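Local coordinates for protein putative aldehyde dehydrogenase AldY (Bacillus subtilis, PDB 4DNG) that probably oxidises aldehydes to carboxylates with NAD+ and may contribute to protecting cells against stress from ethanol and related compounds, at residues Leu409-Phe414 and Leu426-Gly431; Asn258-Leu263 and Asn291-His296; Ser20-Asp25 and Asp210-Gly215; Val174-Asp179 and Leu204-Thr209. All blocks are in the same frame, centred on the assembly; numbering follows the deposited sequence.

Contact 1: residues Leu409-Phe414 and Leu426-Gly431; sequences LSSAVF and LQIDSG
Leu409 O meets two groups at the end of 426-431. Gly431 N lies 3.1 Å from Leu409 O and makes a weak hydrogen bond, bent to 126° at the hydrogen. Ser430 OG lies 3.0 Å from Leu409 O, but any bond is weak and unsettled, as Met432 O is also within its reach. The backbone of Leu409 and Ser411 is also bonded to Met432, so the pairing carries on into the next strand. Ser411 OG has its main partner in Thr433 OG1, with a weak bond to Met432 O. Strand 410-414, helix 418-425 and strand 432-435 form a beta-alpha-beta crossover, with the two strands parallel neighbours in the catalytic-domain sheet. The 426-431 loop is the return from helix to second strand. Ile428 gives the apolar part of the contact. CG1 stands beside the backbone N (chi1 -58°), which leaves CG2 anti to it, 3.7 Å from Ser411 OG. Ile428 CD1 approaches the same hydroxyl at 3.9 Å, so both methyls lie against the Ser411 side chain. Ile428 packs on Ile399 and Asn403 of helix 395-403. An alanine in place of Ile428 would lose both methyls and is likely to open a gap between Ser411 and helix 395-403. The loop backbone is tied down by Asn403, whose side chain bonds Gln427 O and Asp429 N. The second subunit takes up further groups: Asp429 OD2 pairs with its Arg225 in a salt bridge, and its Lys472 reaches Ile428 O and Ser430 O weakly. The Leu409 side chain lies about 4 Å from that of Glu253, a predicted active-site residue.

Contact 2: residues Asn258-Leu263 and Asn291-His296; sequences NPFAVL and NRIIVH
Phe260 and Val262 bond through their backbones to Arg292, Ile294 and His296, as two parallel strands side by side. Phe260 N donates to Arg292 O at 3.3 Å, in the carbonyl plane. Ile294 N returns the bond to Phe260 O at 2.7 Å and is almost straight, 174° at the hydrogen. Val262 N reaches Ile294 O at 2.8 Å, and His296 N reaches Val262 O at 3.0 Å. Asn291 N to Asn258 O is weak, so the pairing slackens at that end. CA-H...O contacts from Ile293, Ala261 and Val295 fill in between these bonds. Helix 268-281 joins the strands in a beta-alpha-beta crossover of the catalytic domain, and the connection includes Cys287, a predicted active-site residue that is not modelled. Apolar contacts form on both faces. On one, Phe260 and Ile293 lie side by side, with Ile293 CG2 3.9 Å from Phe260 CD2. Val262 and Val295 pair likewise on that face, CB to CG2 3.9 Å. Phe303 of helix 297-313 packs over Val262, Ile293 and Val295, while the ring of Phe260 meets that of Phe414. On the other face, Ile294 CD1 touches Pro259 CB at 3.9 Å. Pro259 CB sits over one face of the Arg292 guanidinium, 3.8 Å above its plane and toward the rim. With Arg292 CG between the backbone N and carbonyl carbon (chi1 72°), a bend at chi3 brings the guanidinium there. Its NE bonds Asn257 OD1 and NH2 bonds Met401 O, so the buried charge has polar partners. His296 is the N-cap of helix 297-313, and its ND1 weakly accepts from Asp298 N.

Contact 3: residues Ser20-Asp25 and Asp210-Gly215; sequences SGRTED and DVKEIG
Arg22 puts its guanidinium between the carboxylates of Asp210 and Glu213, and both meet it at the edge, close to its plane. Asp210 is gripped end-on. Arg22 NH2 lies 2.6 Å from Asp210 OD1, on the syn lone pair, and Arg22 NH1 lies 3.0 Å from Asp210 OD2. Glu213 is gripped side-on, both bonds going to one oxygen: Arg22 NE and Arg22 NH2 are each 3.2 Å from Glu213 OE2, on its anti lone pair. The guanidinium is nearly coplanar with both groups, 23° from the Asp210 carboxylate and 29° from that of Glu213. These bonds on two of its sides fix its rotation. Lys212 CB comes to 3.2 Å from Arg22 NH2. Next, several bonds hold the acids and the arginine in position. Asp210 OD1 also accepts Glu213 N, at 2.9 Å and from above the carboxylate plane, which ties the two acids together. The Glu213 chain bends at chi2 (-50°) and brings its carboxylate back toward Arg22. Ser20 CB touches Glu213 OE1 at 3.2 Å. Ser20 OG accepts Arg22 N at 3.0 Å in an ST turn, and this turn sets where the arginine starts. A leucine in place of Arg22 would remove every one of these salt bridges and is likely to leave two neighbouring carboxylates without the positive charge that joins them. Beyond the turn, the backbone of Arg22 is bonded to Leu40, and strand 23-27 pairs with strand 34-39 in a hairpin. The whole is a surface salt-bridge network built on a helix N-cap: Asp210 caps helix 211-214 and, through Arg22, joins it to this hairpin.

Contact 4: residues Val174-Asp179 and Leu204-Thr209; sequences VVHKPD and LNVMLT
Val174, Val175 and His176 pair in parallel with Leu204, Asn205 and Val206, the strand axes 4.7 Å apart and 22° from parallel. Asn205 N donates to Val174 O at 2.8 Å. His176 N donates to Asn205 O at 2.7 Å, and Met207 N donates to His176 O at 2.7 Å, nearly straight at 176°. Asn205 ND2 adds a weak bond to Val174 O, but its stronger partner is Gly202 O, while its OD1 accepts from Asn12 N. On one face, Val174 and Leu204 lie side by side, Val174 CB 4.0 Å from Leu204 CD1. His176 turns the edge of its ring toward Val206 CG2, and its nitrogens are occupied by Ser149, Ser160 and Gly186 O. Pro178 CD meets Val206 CG1, the side chains crossing at about a right angle. On the other face, Met207 CG lies beside the backbone N (chi1 -55°), 3.9 Å from Val175 CG1, and a bend at chi2 brings CE there too. Leu46, Ala49, Phe50 and Ala53 of helix 43-60 pack on Val175, Asn205 and Met207. Lys177 crosses Thr209, its CE 4.0 Å from Thr209 CG2. Its chain folds back at chi4, and NZ bonds Pro178 O from above the carbonyl plane. Lys177 lies about 10 Å, between side chains, from Val235, assigned to the NAD+ site by similarity. The two strands, with helix 183-196 between them, make a beta-alpha-beta unit of the NAD-binding domain. The chemistry implies a core held by short backbone bonds and branched apolar side chains, in which the buried imidazole and amide find their polar partners elsewhere in the chain.

Contacts 2 and 4 are buried pairings of parallel strands, one in the catalytic sheet and one in the NAD-binding sheet, their centres about 37 Å apart. Contact 1 belongs to the same sheet as contact 2, where strands 410-414 and 258-262 are neighbours, but its loop 426-431 is only partly buried and meets the second subunit. Contact 3 is a surface contact next to contact 4: helix 211-214 follows strand 204-206, and the side chain of Ile214 packs on Thr209. The chemistry follows position. The cores rely on backbone bonds and apolar branches, contact 1 on weak bonds and one isoleucine, and contact 3 on charge.

Contact 1: residues Leu409-Phe414 and Leu426-Gly431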
loop_
_atom_site.group_PDB
_atom_site.type_symbol
_atom_site.label_atom_id
_atom_site.label_comp_id
_atom_site.label_asym_id
_atom_site.label_seq_id
_atom_site.Cartn_x
_atom_site.Cartn_y
_atom_site.Cartn_z
ATOM N N LEU A 409 -1.371 5.090 -16.122
ATOM C CA LEU A 409 -0.087 5.118 -15.423
ATOM C C LEU A 409 0.746 6.328 -15.862
ATOM O O LEU A 409 1.190 7.129 -15.032
ATOM C CB LEU A 409 0.691 3.816 -15.663
ATOM C CG LEU A 409 2.179 3.784 -15.271
ATOM C CD1 LEU A 409 2.393 3.828 -13.758
ATOM C CD2 LEU A 409 2.861 2.572 -15.889
ATOM N N SER A 410 0.955 6.441 -17.170
ATOM C CA SER A 410 1.719 7.536 -17.757
ATOM C C SER A 410 0.945 8.172 -18.910
ATOM O O SER A 410 0.139 7.512 -19.581
ATOM C CB SER A 410 3.080 7.043 -18.247
ATOM O OG SER A 410 4.090 8.000 -17.989
ATOM N N SER A 411 1.185 9.462 -19.124
ATOM C CA SER A 411 0.593 10.183 -20.244
ATOM C C SER A 411 1.593 11.166 -20.855
ATOM O O SER A 411 2.583 11.556 -20.209
ATOM C CB SER A 411 -0.652 10.914 -19.775
ATOM O OG SER A 411 -0.322 11.752 -18.684
ATOM N N ALA A 412 1.322 11.567 -22.096
ATOM C CA ALA A 412 2.146 12.564 -22.789
ATOM C C ALA A 412 1.280 13.617 -23.474
ATOM O O ALA A 412 0.294 13.295 -24.150
ATOM C CB ALA A 412 3.090 11.891 -23.790
ATOM N N VAL A 413 1.640 14.876 -23.278
ATOM C CA VAL A 413 0.908 15.993 -23.889
ATOM C C VAL A 413 1.861 16.876 -24.692
ATOM O O VAL A 413 2.990 17.162 -24.259
ATOM C CB VAL A 413 0.047 16.790 -22.862
ATOM C CG1 VAL A 413 0.874 17.224 -21.662
ATOM C CG2 VAL A 413 -0.629 17.997 -23.509
ATOM N N PHE A 414 1.407 17.259 -25.885
ATOM C CA PHE A 414 2.202 18.090 -26.797
ATOM C C PHE A 414 1.508 19.395 -27.099
ATOM O O PHE A 414 0.437 19.439 -27.708
ATOM C CB PHE A 414 2.592 17.333 -28.076
ATOM C CG PHE A 414 3.789 16.438 -27.899
ATOM C CD1 PHE A 414 3.686 15.250 -27.176
ATOM C CD2 PHE A 414 5.026 16.791 -28.429
ATOM C CE1 PHE A 414 4.789 14.423 -26.992
ATOM C CE2 PHE A 414 6.134 15.968 -28.254
ATOM C CZ PHE A 414 6.015 14.784 -27.533
ATOM N N LEU A 426 -1.893 18.498 -15.053
ATOM C CA LEU A 426 -2.489 18.433 -13.728
ATOM C C LEU A 426 -3.942 17.946 -13.721
ATOM O O LEU A 426 -4.527 17.758 -12.658
ATOM C CB LEU A 426 -2.384 19.799 -13.045
ATOM C CG LEU A 426 -0.998 20.074 -12.449
ATOM C CD1 LEU A 426 -0.855 21.522 -11.987
ATOM C CD2 LEU A 426 -0.676 19.105 -11.319
ATOM N N GLN A 427 -4.507 17.724 -14.903
ATOM C CA GLN A 427 -5.918 17.377 -15.045
ATOM C C GLN A 427 -6.112 15.935 -15.444
ATOM O O GLN A 427 -7.242 15.483 -15.625
ATOM C CB GLN A 427 -6.533 18.261 -16.112
ATOM C CG GLN A 427 -7.977 18.617 -15.888
ATOM C CD GLN A 427 -8.339 19.825 -16.686
ATOM O OE1 GLN A 427 -9.413 19.897 -17.271
ATOM N NE2 GLN A 427 -7.421 20.781 -16.742
ATOM N N ILE A 428 -4.999 15.228 -15.608
ATOM C CA ILE A 428 -4.984 13.825 -15.994
ATOM C C ILE A 428 -4.692 12.933 -14.789
ATOM O O ILE A 428 -3.643 13.086 -14.134
ATOM C CB ILE A 428 -3.907 13.563 -17.066
ATOM C CG1 ILE A 428 -4.161 14.439 -18.292
ATOM C CG2 ILE A 428 -3.843 12.077 -17.443
ATOM C CD1 ILE A 428 -3.295 14.098 -19.491
ATOM N N ASP A 429 -5.614 12.004 -14.512
ATOM C CA ASP A 429 -5.412 10.958 -13.498
ATOM C C ASP A 429 -4.410 9.956 -14.003
ATOM O O ASP A 429 -4.743 9.008 -14.721
ATOM C CB ASP A 429 -6.716 10.259 -13.120
ATOM C CG ASP A 429 -7.499 11.021 -12.080
ATOM O OD1 ASP A 429 -6.877 11.719 -11.245
ATOM O OD2 ASP A 429 -8.743 10.916 -12.092
ATOM N N SER A 430 -3.165 10.207 -13.631
ATOM C CA SER A 430 -2.019 9.448 -14.095
ATOM C C SER A 430 -0.892 9.885 -13.189
ATOM O O SER A 430 -0.849 11.041 -12.762
ATOM C CB SER A 430 -1.703 9.789 -15.559
ATOM O OG SER A 430 -0.336 9.585 -15.867
ATOM N N GLY A 431 0.007 8.970 -12.865
ATOM C CA GLY A 431 1.115 9.313 -11.981
ATOM C C GLY A 431 2.042 10.293 -12.674
ATOM O O GLY A 431 2.425 11.319 -12.092
#

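Contact 2: residues Asn258-Leu263 and Asn291-His296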
loop_
_atom_site.group_PDB
_atom_site.type_symbol
_atom_site.label_atom_id
_atom_site.label_comp_id
_atom_site.label_asym_id
_atom_site.label_seq_id
_atom_site.Cartn_x
_atom_site.Cartn_y
_atom_site.Cartn_z
ATOM N N ASN A 258 -1.753 4.051 -22.251
ATOM C CA ASN A 258 -1.164 5.397 -22.200
ATOM C C ASN A 258 -1.541 6.324 -23.353
ATOM O O ASN A 258 -1.277 6.024 -24.528
ATOM C CB ASN A 258 0.352 5.325 -22.063
ATOM C CG ASN A 258 0.777 4.481 -20.886
ATOM O OD1 ASN A 258 0.024 4.316 -19.929
ATOM N ND2 ASN A 258 1.982 3.939 -20.949
ATOM N N PRO A 259 -2.168 7.458 -23.018
ATOM C CA PRO A 259 -2.582 8.380 -24.057
ATOM C C PRO A 259 -1.437 9.306 -24.459
ATOM O O PRO A 259 -0.624 9.714 -23.628
ATOM C CB PRO A 259 -3.701 9.168 -23.387
ATOM C CG PRO A 259 -3.309 9.202 -21.932
ATOM C CD PRO A 259 -2.507 7.952 -21.664
ATOM N N PHE A 260 -1.404 9.618 -25.742
ATOM C CA PHE A 260 -0.508 10.581 -26.324
ATOM C C PHE A 260 -1.462 11.647 -26.835
ATOM O O PHE A 260 -2.244 11.395 -27.758
ATOM C CB PHE A 260 0.200 9.898 -27.496
ATOM C CG PHE A 260 1.412 10.614 -28.011
ATOM C CD1 PHE A 260 2.652 10.450 -27.395
ATOM C CD2 PHE A 260 1.333 11.393 -29.157
ATOM C CE1 PHE A 260 3.783 11.092 -27.879
ATOM C CE2 PHE A 260 2.465 12.031 -29.657
ATOM C CZ PHE A 260 3.689 11.879 -29.017
ATOM N N ALA A 261 -1.455 12.817 -26.201
ATOM C CA ALA A 261 -2.307 13.918 -26.667
ATOM C C ALA A 261 -1.499 14.981 -27.387
ATOM O O ALA A 261 -0.471 15.424 -26.889
ATOM C CB ALA A 261 -3.118 14.532 -25.529
ATOM N N VAL A 262 -1.998 15.387 -28.554
ATOM C CA VAL A 262 -1.337 16.337 -29.443
ATOM C C VAL A 262 -2.278 17.517 -29.672
ATOM O O VAL A 262 -3.221 17.447 -30.475
ATOM C CB VAL A 262 -0.962 15.665 -30.789
ATOM C CG1 VAL A 262 -0.471 16.694 -31.808
ATOM C CG2 VAL A 262 0.071 14.574 -30.574
ATOM N N LEU A 263 -2.014 18.602 -28.952
ATOM C CA LEU A 263 -2.948 19.712 -28.868
ATOM C C LEU A 263 -2.796 20.664 -30.050
ATOM O O LEU A 263 -1.818 20.580 -30.798
ATOM C CB LEU A 263 -2.774 20.454 -27.535
ATOM C CG LEU A 263 -2.743 19.689 -26.200
ATOM C CD1 LEU A 263 -2.945 20.669 -25.049
ATOM C CD2 LEU A 263 -3.774 18.573 -26.129
ATOM N N ASN A 291 -0.691 3.578 -26.747
ATOM C CA ASN A 291 -1.740 2.699 -27.256
ATOM C C ASN A 291 -2.588 3.425 -28.273
ATOM O O ASN A 291 -2.791 2.958 -29.399
ATOM C CB ASN A 291 -2.615 2.184 -26.106
ATOM C CG ASN A 291 -1.871 1.229 -25.187
ATOM O OD1 ASN A 291 -2.022 0.010 -25.289
ATOM N ND2 ASN A 291 -1.053 1.776 -24.293
ATOM N N ARG A 292 -3.064 4.587 -27.853
ATOM C CA ARG A 292 -3.864 5.436 -28.688
ATOM C C ARG A 292 -3.310 6.864 -28.678
ATOM O O ARG A 292 -2.751 7.343 -27.676
ATOM C CB ARG A 292 -5.331 5.383 -28.247
ATOM C CG ARG A 292 -5.630 6.092 -26.947
ATOM C CD ARG A 292 -6.865 5.529 -26.247
ATOM N NE ARG A 292 -6.695 5.627 -24.795
ATOM C CZ ARG A 292 -6.996 6.695 -24.063
ATOM N NH1 ARG A 292 -6.767 6.679 -22.761
ATOM N NH2 ARG A 292 -7.531 7.772 -24.618
ATOM N N ILE A 293 -3.471 7.522 -29.824
ATOM C CA ILE A 293 -2.890 8.816 -30.077
ATOM C C ILE A 293 -4.060 9.739 -30.367
ATOM O O ILE A 293 -4.871 9.483 -31.262
ATOM C CB ILE A 293 -1.896 8.779 -31.263
ATOM C CG1 ILE A 293 -0.700 7.875 -30.936
ATOM C CG2 ILE A 293 -1.406 10.178 -31.606
ATOM C CD1 ILE A 293 0.084 7.404 -32.149
ATOM N N ILE A 294 -4.149 10.795 -29.569
ATOM C CA ILE A 294 -5.258 11.717 -29.623
ATOM C C ILE A 294 -4.720 13.022 -30.187
ATOM O O ILE A 294 -3.752 13.580 -29.667
ATOM C CB ILE A 294 -5.852 11.928 -28.220
ATOM C CG1 ILE A 294 -6.150 10.566 -27.570
ATOM C CG2 ILE A 294 -7.088 12.810 -28.291
ATOM C CD1 ILE A 294 -6.106 10.566 -26.059
ATOM N N VAL A 295 -5.336 13.483 -31.269
ATOM C CA VAL A 295 -4.845 14.635 -31.987
ATOM C C VAL A 295 -5.985 15.610 -32.279
ATOM O O VAL A 295 -6.993 15.230 -32.898
ATOM C CB VAL A 295 -4.152 14.223 -33.298
ATOM C CG1 VAL A 295 -3.593 15.444 -34.011
ATOM C CG2 VAL A 295 -3.034 13.230 -33.020
ATOM N N HIS A 296 -5.805 16.853 -31.821
ATOM C CA HIS A 296 -6.720 17.981 -32.092
ATOM C C HIS A 296 -7.035 18.115 -33.552
ATOM O O HIS A 296 -6.195 17.785 -34.404
ATOM C CB HIS A 296 -6.113 19.292 -31.583
ATOM C CG HIS A 296 -7.073 20.457 -31.597
ATOM N ND1 HIS A 296 -7.220 21.269 -32.669
ATOM C CD2 HIS A 296 -7.946 20.937 -30.619
ATOM C CE1 HIS A 296 -8.138 22.213 -32.393
ATOM N NE2 HIS A 296 -8.581 22.009 -31.140
#

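Contact 3: residues Ser20-Asp25 and Asp210-Gly215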
loop_
_atom_site.group_PDB
_atom_site.type_symbol
_atom_site.label_atom_id
_atom_site.label_comp_id
_atom_site.label_asym_id
_atom_site.label_seq_id
_atom_site.Cartn_x
_atom_site.Cartn_y
_atom_site.Cartn_z
ATOM N N SER A 20 11.786 -30.638 -11.378
ATOM C CA SER A 20 10.390 -30.966 -11.669
ATOM C C SER A 20 10.241 -32.024 -12.745
ATOM O O SER A 20 9.150 -32.553 -12.944
ATOM C CB SER A 20 9.650 -29.714 -12.126
ATOM O OG SER A 20 9.681 -29.584 -13.542
ATOM N N GLY A 21 11.331 -32.300 -13.455
ATOM C CA GLY A 21 11.321 -33.213 -14.587
ATOM C C GLY A 21 11.088 -32.505 -15.909
ATOM O O GLY A 21 11.533 -32.966 -16.954
ATOM N N ARG A 22 10.401 -31.373 -15.858
ATOM C CA ARG A 22 9.933 -30.690 -17.065
ATOM C C ARG A 22 10.980 -29.697 -17.531
ATOM O O ARG A 22 11.784 -29.201 -16.735
ATOM C CB ARG A 22 8.594 -29.959 -16.804
ATOM C CG ARG A 22 7.357 -30.860 -16.726
ATOM C CD ARG A 22 6.067 -30.098 -17.083
ATOM N NE ARG A 22 5.875 -29.032 -16.125
ATOM C CZ ARG A 22 5.745 -27.747 -16.405
ATOM N NH1 ARG A 22 5.679 -27.312 -17.664
ATOM N NH2 ARG A 22 5.628 -26.903 -15.389
ATOM N N THR A 23 10.976 -29.405 -18.825
ATOM C CA THR A 23 11.910 -28.436 -19.372
ATOM C C THR A 23 11.225 -27.597 -20.434
ATOM O O THR A 23 10.189 -27.983 -20.970
ATOM C CB THR A 23 13.108 -29.098 -20.039
ATOM O OG1 THR A 23 12.655 -29.730 -21.229
ATOM C CG2 THR A 23 13.759 -30.142 -19.130
ATOM N N GLU A 24 11.814 -26.445 -20.729
ATOM C CA GLU A 24 11.313 -25.580 -21.764
ATOM C C GLU A 24 12.452 -25.022 -22.576
ATOM O O GLU A 24 13.456 -24.553 -22.031
ATOM C CB GLU A 24 10.542 -24.424 -21.157
ATOM C CG GLU A 24 10.026 -23.462 -22.209
ATOM C CD GLU A 24 8.671 -22.895 -21.869
ATOM O OE1 GLU A 24 8.062 -23.348 -20.874
ATOM O OE2 GLU A 24 8.208 -22.001 -22.608
ATOM N N ASP A 25 12.279 -25.065 -23.889
ATOM C CA ASP A 25 13.214 -24.448 -24.789
ATOM C C ASP A 25 12.976 -22.943 -24.843
ATOM O O ASP A 25 11.843 -22.482 -25.113
ATOM C CB ASP A 25 13.069 -25.079 -26.171
ATOM C CG ASP A 25 13.456 -26.542 -26.184
ATOM O OD1 ASP A 25 14.024 -27.029 -25.175
ATOM O OD2 ASP A 25 13.186 -27.211 -27.201
ATOM N N ASP A 210 7.781 -22.166 -14.007
ATOM C CA ASP A 210 6.571 -21.650 -14.626
ATOM C C ASP A 210 5.422 -21.821 -13.655
ATOM O O ASP A 210 5.555 -22.457 -12.603
ATOM C CB ASP A 210 6.312 -22.280 -16.021
ATOM C CG ASP A 210 5.941 -23.762 -15.961
ATOM O OD1 ASP A 210 5.989 -24.351 -14.862
ATOM O OD2 ASP A 210 5.590 -24.352 -17.017
ATOM N N VAL A 211 4.305 -21.201 -13.975
ATOM C CA VAL A 211 3.168 -21.246 -13.079
ATOM C C VAL A 211 2.619 -22.671 -12.979
ATOM O O VAL A 211 2.117 -23.095 -11.933
ATOM C CB VAL A 211 2.143 -20.180 -13.472
ATOM C CG1 VAL A 211 0.839 -20.416 -12.764
ATOM C CG2 VAL A 211 2.716 -18.789 -13.135
ATOM N N LYS A 212 2.785 -23.433 -14.052
ATOM C CA LYS A 212 2.431 -24.839 -14.032
ATOM C C LYS A 212 3.144 -25.582 -12.866
ATOM O O LYS A 212 2.573 -26.468 -12.242
ATOM C CB LYS A 212 2.759 -25.470 -15.369
ATOM C CG LYS A 212 1.791 -25.062 -16.461
ATOM C CD LYS A 212 2.223 -25.595 -17.812
ATOM C CE LYS A 212 1.147 -25.363 -18.862
ATOM N NZ LYS A 212 1.510 -25.951 -20.190
ATOM N N GLU A 213 4.387 -25.219 -12.573
ATOM C CA GLU A 213 5.057 -25.776 -11.408
ATOM C C GLU A 213 4.578 -25.126 -10.114
ATOM O O GLU A 213 4.321 -25.798 -9.134
ATOM C CB GLU A 213 6.573 -25.661 -11.528
ATOM C CG GLU A 213 7.210 -26.723 -12.407
ATOM C CD GLU A 213 6.778 -28.141 -12.070
ATOM O OE1 GLU A 213 6.928 -28.539 -10.899
ATOM O OE2 GLU A 213 6.314 -28.866 -12.985
ATOM N N ILE A 214 4.394 -23.821 -10.144
ATOM C CA ILE A 214 4.464 -23.043 -8.934
ATOM C C ILE A 214 3.144 -22.461 -8.465
ATOM O O ILE A 214 3.024 -22.030 -7.336
ATOM C CB ILE A 214 5.661 -22.074 -9.095
ATOM C CG1 ILE A 214 6.808 -22.604 -8.231
ATOM C CG2 ILE A 214 5.321 -20.570 -9.005
ATOM C CD1 ILE A 214 8.171 -22.113 -8.646
ATOM N N GLY A 215 2.123 -22.512 -9.309
ATOM C CA GLY A 215 0.835 -21.953 -8.943
ATOM C C GLY A 215 1.112 -20.583 -8.365
ATOM O O GLY A 215 1.960 -19.856 -8.889
#

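Contact 4: residues Val174-Asp179 and Leu204-Thr209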
loop_
_atom_site.group_PDB
_atom_site.type_symbol
_atom_site.label_atom_id
_atom_site.label_comp_id
_atom_site.label_asym_id
_atom_site.label_seq_id
_atom_site.Cartn_x
_atom_site.Cartn_y
_atom_site.Cartn_z
ATOM N N VAL A 174 15.850 -11.228 -1.980
ATOM C CA VAL A 174 14.967 -11.216 -3.151
ATOM C C VAL A 174 14.832 -12.620 -3.702
ATOM O O VAL A 174 15.830 -13.311 -3.951
ATOM C CB VAL A 174 15.530 -10.295 -4.275
ATOM C CG1 VAL A 174 14.599 -10.209 -5.498
ATOM C CG2 VAL A 174 15.808 -8.903 -3.731
ATOM N N VAL A 175 13.589 -13.038 -3.892
ATOM C CA VAL A 175 13.313 -14.181 -4.719
ATOM C C VAL A 175 12.632 -13.688 -5.981
ATOM O O VAL A 175 11.554 -13.061 -5.925
ATOM C CB VAL A 175 12.438 -15.172 -3.983
ATOM C CG1 VAL A 175 11.998 -16.303 -4.923
ATOM C CG2 VAL A 175 13.189 -15.676 -2.767
ATOM N N HIS A 176 13.273 -13.972 -7.114
ATOM C CA HIS A 176 12.907 -13.360 -8.394
ATOM C C HIS A 176 12.549 -14.380 -9.440
ATOM O O HIS A 176 13.287 -15.368 -9.628
ATOM C CB HIS A 176 14.065 -12.526 -8.892
ATOM C CG HIS A 176 13.764 -11.796 -10.166
ATOM N ND1 HIS A 176 12.740 -10.930 -10.276
ATOM C CD2 HIS A 176 14.386 -11.830 -11.410
ATOM C CE1 HIS A 176 12.689 -10.455 -11.522
ATOM N NE2 HIS A 176 13.707 -10.999 -12.212
ATOM N N LYS A 177 11.420 -14.149 -10.124
ATOM C CA LYS A 177 10.929 -15.043 -11.169
ATOM C C LYS A 177 10.620 -14.339 -12.493
ATOM O O LYS A 177 9.598 -13.653 -12.602
ATOM C CB LYS A 177 9.681 -15.805 -10.721
ATOM C CG LYS A 177 9.244 -16.841 -11.760
ATOM C CD LYS A 177 7.770 -17.179 -11.632
ATOM C CE LYS A 177 7.293 -17.958 -12.849
ATOM N NZ LYS A 177 7.270 -17.091 -14.063
ATOM N N PRO A 178 11.498 -14.510 -13.506
ATOM C CA PRO A 178 11.234 -13.917 -14.812
ATOM C C PRO A 178 10.298 -14.802 -15.564
ATOM O O PRO A 178 10.044 -15.911 -15.156
ATOM C CB PRO A 178 12.612 -13.954 -15.508
ATOM C CG PRO A 178 13.352 -15.078 -14.852
ATOM C CD PRO A 178 12.870 -15.067 -13.418
ATOM N N ASP A 179 9.767 -14.314 -16.665
ATOM C CA ASP A 179 9.053 -15.182 -17.549
ATOM C C ASP A 179 10.130 -16.125 -18.079
ATOM O O ASP A 179 11.190 -15.672 -18.572
ATOM C CB ASP A 179 8.433 -14.350 -18.679
ATOM C CG ASP A 179 7.596 -15.169 -19.617
ATOM O OD1 ASP A 179 6.479 -14.729 -19.924
ATOM O OD2 ASP A 179 8.032 -16.255 -20.052
ATOM N N LEU A 204 20.176 -12.752 -3.454
ATOM C CA LEU A 204 19.455 -12.764 -4.734
ATOM C C LEU A 204 19.204 -14.176 -5.251
ATOM O O LEU A 204 20.134 -14.887 -5.623
ATOM C CB LEU A 204 20.204 -11.988 -5.815
ATOM C CG LEU A 204 19.511 -12.052 -7.183
ATOM C CD1 LEU A 204 18.070 -11.562 -7.060
ATOM C CD2 LEU A 204 20.259 -11.269 -8.261
ATOM N N ASN A 205 17.938 -14.564 -5.319
ATOM C CA ASN A 205 17.594 -15.858 -5.843
ATOM C C ASN A 205 16.761 -15.712 -7.107
ATOM O O ASN A 205 15.770 -14.976 -7.110
ATOM C CB ASN A 205 16.868 -16.652 -4.765
ATOM C CG ASN A 205 17.705 -16.801 -3.502
ATOM O OD1 ASN A 205 18.576 -17.671 -3.418
ATOM N ND2 ASN A 205 17.470 -15.928 -2.528
ATOM N N VAL A 206 17.188 -16.379 -8.183
ATOM C CA VAL A 206 16.489 -16.304 -9.456
ATOM C C VAL A 206 15.915 -17.662 -9.848
ATOM O O VAL A 206 16.655 -18.615 -10.092
ATOM C CB VAL A 206 17.389 -15.771 -10.594
ATOM C CG1 VAL A 206 16.656 -15.867 -11.922
ATOM C CG2 VAL A 206 17.836 -14.332 -10.335
ATOM N N MET A 207 14.589 -17.720 -9.925
ATOM C CA MET A 207 13.843 -18.938 -10.188
ATOM C C MET A 207 13.494 -19.115 -11.648
ATOM O O MET A 207 12.829 -18.263 -12.251
ATOM C CB MET A 207 12.540 -18.888 -9.408
ATOM C CG MET A 207 12.800 -18.652 -7.928
ATOM S SD MET A 207 13.654 -20.089 -7.242
ATOM C CE MET A 207 14.463 -19.232 -5.908
ATOM N N LEU A 208 13.953 -20.224 -12.216
ATOM C CA LEU A 208 13.564 -20.607 -13.566
ATOM C C LEU A 208 12.486 -21.661 -13.453
ATOM O O LEU A 208 12.735 -22.793 -13.053
ATOM C CB LEU A 208 14.768 -21.116 -14.358
ATOM C CG LEU A 208 15.424 -20.043 -15.219
ATOM C CD1 LEU A 208 15.834 -18.843 -14.386
ATOM C CD2 LEU A 208 16.626 -20.611 -15.967
ATOM N N THR A 209 11.272 -21.270 -13.763
ATOM C CA THR A 209 10.146 -22.123 -13.529
ATOM C C THR A 209 8.948 -21.595 -14.270
ATOM O O THR A 209 9.072 -20.700 -15.098
ATOM C CB THR A 209 9.864 -22.254 -12.021
ATOM O OG1 THR A 209 8.764 -23.147 -11.824
ATOM C CG2 THR A 209 9.559 -20.884 -11.419
#